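Local coordinates for protein AggB (Escherichia coli, PDB 4PHX) that is the minor subunit of aggregative adherence fimbriae type I and, as an AfaD-like Ig-fold protein, probably takes part in bacterial adhesion to host cells, at residues Ser72-Glu77 against Gly81-Gly86. Numbering follows the deposited sequence.
Sequences SSSLIE and GVYRQG
S72 and Y83 face each other as an antiparallel hydrogen-bonded pair: S72 N donates to Y83 O (2.8 Å) and Y83 N returns a bond to S72 O (2.6 Å), both in the plane of the accepting carbonyl. The next pair, S73 with V82, is non-hydrogen-bonded and brings its CA atoms to 4.2 Å; here V82 CA-H also leans on S72 O, while V82 CG1 lies against S73 CA. S74 and G81 close the ladder. G81 N reaches S74 O from above the carbonyl plane, and G81 O takes a bond from S74 N, doubtfully short at 2.5 Å, plus a weak one from S74 OG. A chi1 of 63° sets that hydroxyl in the cleft flanked by its own N and C, which turns it over the opposing strand, 3.4 Å from Y83 CB. Packing is tight around this buried serine. On the same buried side I76 CD1 adds a lighter apolar touch, 4.3 Å from Y83 CB. The looser side lies at the partly exposed Y83 ring, which offers CD2 to S72 CB at 4.1 Å, with S72 O at the ring edge. Near S72 a water joins its OG to Y83 O, the latter link weak, while the same OG bonds S73 OG of the second subunit. The strand axes cross at 102°, and only S72-S74 pair with G81-Y83. On its other edge 82-85 pairs with strand 34-39, whereas S73 and S74 form a parallel ladder with the second subunit, continuing the sheet across the interface. The arrangement is a short, sharply twisted antiparallel ladder in one sheet of the Ig-like beta sandwich.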
ATOM      1  N   SER B  72     -13.190  21.197  -2.867  1.00 50.64           N
ATOM      2  CA  SER B  72     -12.438  21.524  -1.664  1.00 47.58           C
ATOM      3  C   SER B  72     -13.427  21.748  -0.536  1.00 50.11           C
ATOM      4  O   SER B  72     -14.538  22.238  -0.773  1.00 47.19           O
ATOM      5  CB  SER B  72     -11.581  22.781  -1.873  1.00 48.50           C
ATOM      6  OG  SER B  72     -10.755  22.645  -3.013  1.00 54.18           O
ATOM      7  N   SER B  73     -13.022  21.383   0.682  1.00 49.77           N
ATOM      8  CA  SER B  73     -13.856  21.549   1.861  1.00 47.62           C
ATOM      9  C   SER B  73     -14.135  23.031   2.046  1.00 50.53           C
ATOM     10  O   SER B  73     -13.249  23.852   1.807  1.00 55.47           O
ATOM     11  CB  SER B  73     -13.145  20.986   3.085  1.00 51.92           C
ATOM     12  OG  SER B  73     -12.913  19.596   2.958  1.00 59.34           O
ATOM     13  N   SER B  74     -15.342  23.397   2.466  1.00 49.07           N
ATOM     14  CA  SER B  74     -15.677  24.827   2.537  1.00 51.14           C
ATOM     15  C   SER B  74     -16.564  25.297   3.705  1.00 54.06           C
ATOM     16  O   SER B  74     -17.239  24.502   4.363  1.00 50.16           O
ATOM     17  CB  SER B  74     -16.249  25.328   1.192  1.00 45.93           C
ATOM     18  OG  SER B  74     -17.457  24.675   0.865  1.00 40.09           O
ATOM     19  N   LEU B  75     -16.551  26.613   3.925  1.00 53.83           N
ATOM     20  CA  LEU B  75     -17.254  27.247   5.022  1.00 53.25           C
ATOM     21  C   LEU B  75     -17.753  28.604   4.538  1.00 57.53           C
ATOM     22  O   LEU B  75     -17.064  29.618   4.661  1.00 58.83           O
ATOM     23  CB  LEU B  75     -16.320  27.410   6.226  1.00 59.99           C
ATOM     24  CG  LEU B  75     -16.861  27.918   7.572  1.00 63.86           C
ATOM     25  CD1 LEU B  75     -16.664  29.429   7.737  1.00 62.22           C
ATOM     26  CD2 LEU B  75     -18.317  27.523   7.757  1.00 55.04           C
ATOM     27  N   ILE B  76     -18.958  28.616   3.985  1.00 57.08           N
ATOM     28  CA  ILE B  76     -19.472  29.793   3.305  1.00 52.43           C
ATOM     29  C   ILE B  76     -20.751  30.333   3.964  1.00 60.28           C
ATOM     30  O   ILE B  76     -21.838  29.791   3.761  1.00 60.00           O
ATOM     31  CB  ILE B  76     -19.753  29.465   1.827  1.00 49.71           C
ATOM     32  CG1 ILE B  76     -18.511  28.873   1.158  1.00 48.90           C
ATOM     33  CG2 ILE B  76     -20.243  30.691   1.089  1.00 53.09           C
ATOM     34  CD1 ILE B  76     -18.793  28.244  -0.188  1.00 46.88           C
ATOM     35  N   GLU B  77     -20.611  31.383   4.769  1.00 55.96           N
ATOM     36  CA  GLU B  77     -21.762  32.112   5.341  1.00 61.62           C
ATOM     37  C   GLU B  77     -22.805  31.402   6.243  1.00 61.39           C
ATOM     38  O   GLU B  77     -24.010  31.585   6.011  1.00 60.90           O
ATOM     39  CB  GLU B  77     -22.556  32.809   4.222  1.00 52.36           C
ATOM     40  CG  GLU B  77     -21.853  33.930   3.493  1.00 53.82           C
ATOM     41  CD  GLU B  77     -22.610  34.326   2.237  1.00 55.83           C
ATOM     42  OE1 GLU B  77     -23.842  34.101   2.206  1.00 60.52           O
ATOM     43  OE2 GLU B  77     -21.987  34.842   1.285  1.00 60.22           O
ATOM     44  N   GLY B  81     -19.451  22.584   3.907  1.00 47.25           N
ATOM     45  CA  GLY B  81     -19.697  21.719   2.765  1.00 41.07           C
ATOM     46  C   GLY B  81     -18.453  21.616   1.914  1.00 42.14           C
ATOM     47  O   GLY B  81     -17.370  21.961   2.362  1.00 46.54           O
ATOM     48  N   VAL B  82     -18.583  21.139   0.686  1.00 41.40           N
ATOM     49  CA  VAL B  82     -17.446  21.177  -0.221  1.00 47.09           C
ATOM     50  C   VAL B  82     -17.817  22.058  -1.407  1.00 47.14           C
ATOM     51  O   VAL B  82     -18.992  22.192  -1.728  1.00 43.52           O
ATOM     52  CB  VAL B  82     -16.956  19.771  -0.653  1.00 45.40           C
ATOM     53  CG1 VAL B  82     -16.562  18.939   0.572  1.00 39.86           C
ATOM     54  CG2 VAL B  82     -18.023  19.053  -1.443  1.00 43.28           C
ATOM     55  N   TYR B  83     -16.811  22.668  -2.029  1.00 45.42           N
ATOM     56  CA  TYR B  83     -17.018  23.723  -3.014  1.00 43.56           C
ATOM     57  C   TYR B  83     -16.113  23.534  -4.235  1.00 47.17           C
ATOM     58  O   TYR B  83     -15.166  22.743  -4.207  1.00 46.39           O
ATOM     59  CB  TYR B  83     -16.771  25.111  -2.390  1.00 46.79           C
ATOM     60  CG  TYR B  83     -15.668  25.913  -3.067  1.00 48.22           C
ATOM     61  CD1 TYR B  83     -15.965  26.884  -4.019  1.00 44.54           C
ATOM     62  CD2 TYR B  83     -14.330  25.691  -2.764  1.00 53.74           C
ATOM     63  CE1 TYR B  83     -14.967  27.601  -4.655  1.00 50.72           C
ATOM     64  CE2 TYR B  83     -13.320  26.421  -3.394  1.00 50.92           C
ATOM     65  CZ  TYR B  83     -13.647  27.370  -4.338  1.00 53.67           C
ATOM     66  OH  TYR B  83     -12.648  28.087  -4.971  1.00 60.67           O
ATOM     67  N   ARG B  84     -16.418  24.285  -5.288  1.00 44.40           N
ATOM     68  CA  ARG B  84     -15.740  24.206  -6.568  1.00 45.06           C
ATOM     69  C   ARG B  84     -16.024  25.513  -7.324  1.00 50.18           C
ATOM     70  O   ARG B  84     -17.181  25.942  -7.411  1.00 45.08           O
ATOM     71  CB  ARG B  84     -16.335  23.037  -7.317  1.00 39.41           C
ATOM     72  CG  ARG B  84     -15.784  22.803  -8.647  1.00 47.00           C
ATOM     73  CD  ARG B  84     -16.555  21.697  -9.309  1.00 43.38           C
ATOM     74  NE  ARG B  84     -15.723  21.075 -10.327  1.00 50.04           N
ATOM     75  CZ  ARG B  84     -15.063  19.936 -10.148  1.00 53.80           C
ATOM     76  NH1 ARG B  84     -15.169  19.275  -8.995  1.00 46.59           N
ATOM     77  NH2 ARG B  84     -14.320  19.444 -11.132  1.00 55.66           N
ATOM     78  N   GLN B  85     -14.979  26.164  -7.838  1.00 50.11           N
ATOM     79  CA  GLN B  85     -15.150  27.387  -8.624  1.00 49.59           C
ATOM     80  C   GLN B  85     -15.588  26.977  -9.999  1.00 49.56           C
ATOM     81  O   GLN B  85     -15.365  25.833 -10.397  1.00 49.63           O
ATOM     82  CB  GLN B  85     -13.843  28.182  -8.721  1.00 53.52           C
ATOM     83  CG  GLN B  85     -13.922  29.515  -9.503  1.00 55.87           C
ATOM     84  CD  GLN B  85     -14.124  30.733  -8.603  1.00 65.08           C
ATOM     85  OE1 GLN B  85     -13.321  31.001  -7.704  1.00 67.38           O
ATOM     86  NE2 GLN B  85     -15.204  31.477  -8.845  1.00 69.62           N
ATOM     87  N   GLY B  86     -16.223  27.892 -10.729  1.00 47.94           N
ATOM     88  CA  GLY B  86     -16.554  27.625 -12.114  1.00 50.09           C
ATOM     89  C   GLY B  86     -17.846  28.259 -12.572  1.00 53.47           C
ATOM     90  O   GLY B  86     -18.807  28.375 -11.809  1.00 52.83           O
TER
HETATM   91  O   HOH W   1     -12.106  23.452  -5.656  1.00 43.64           O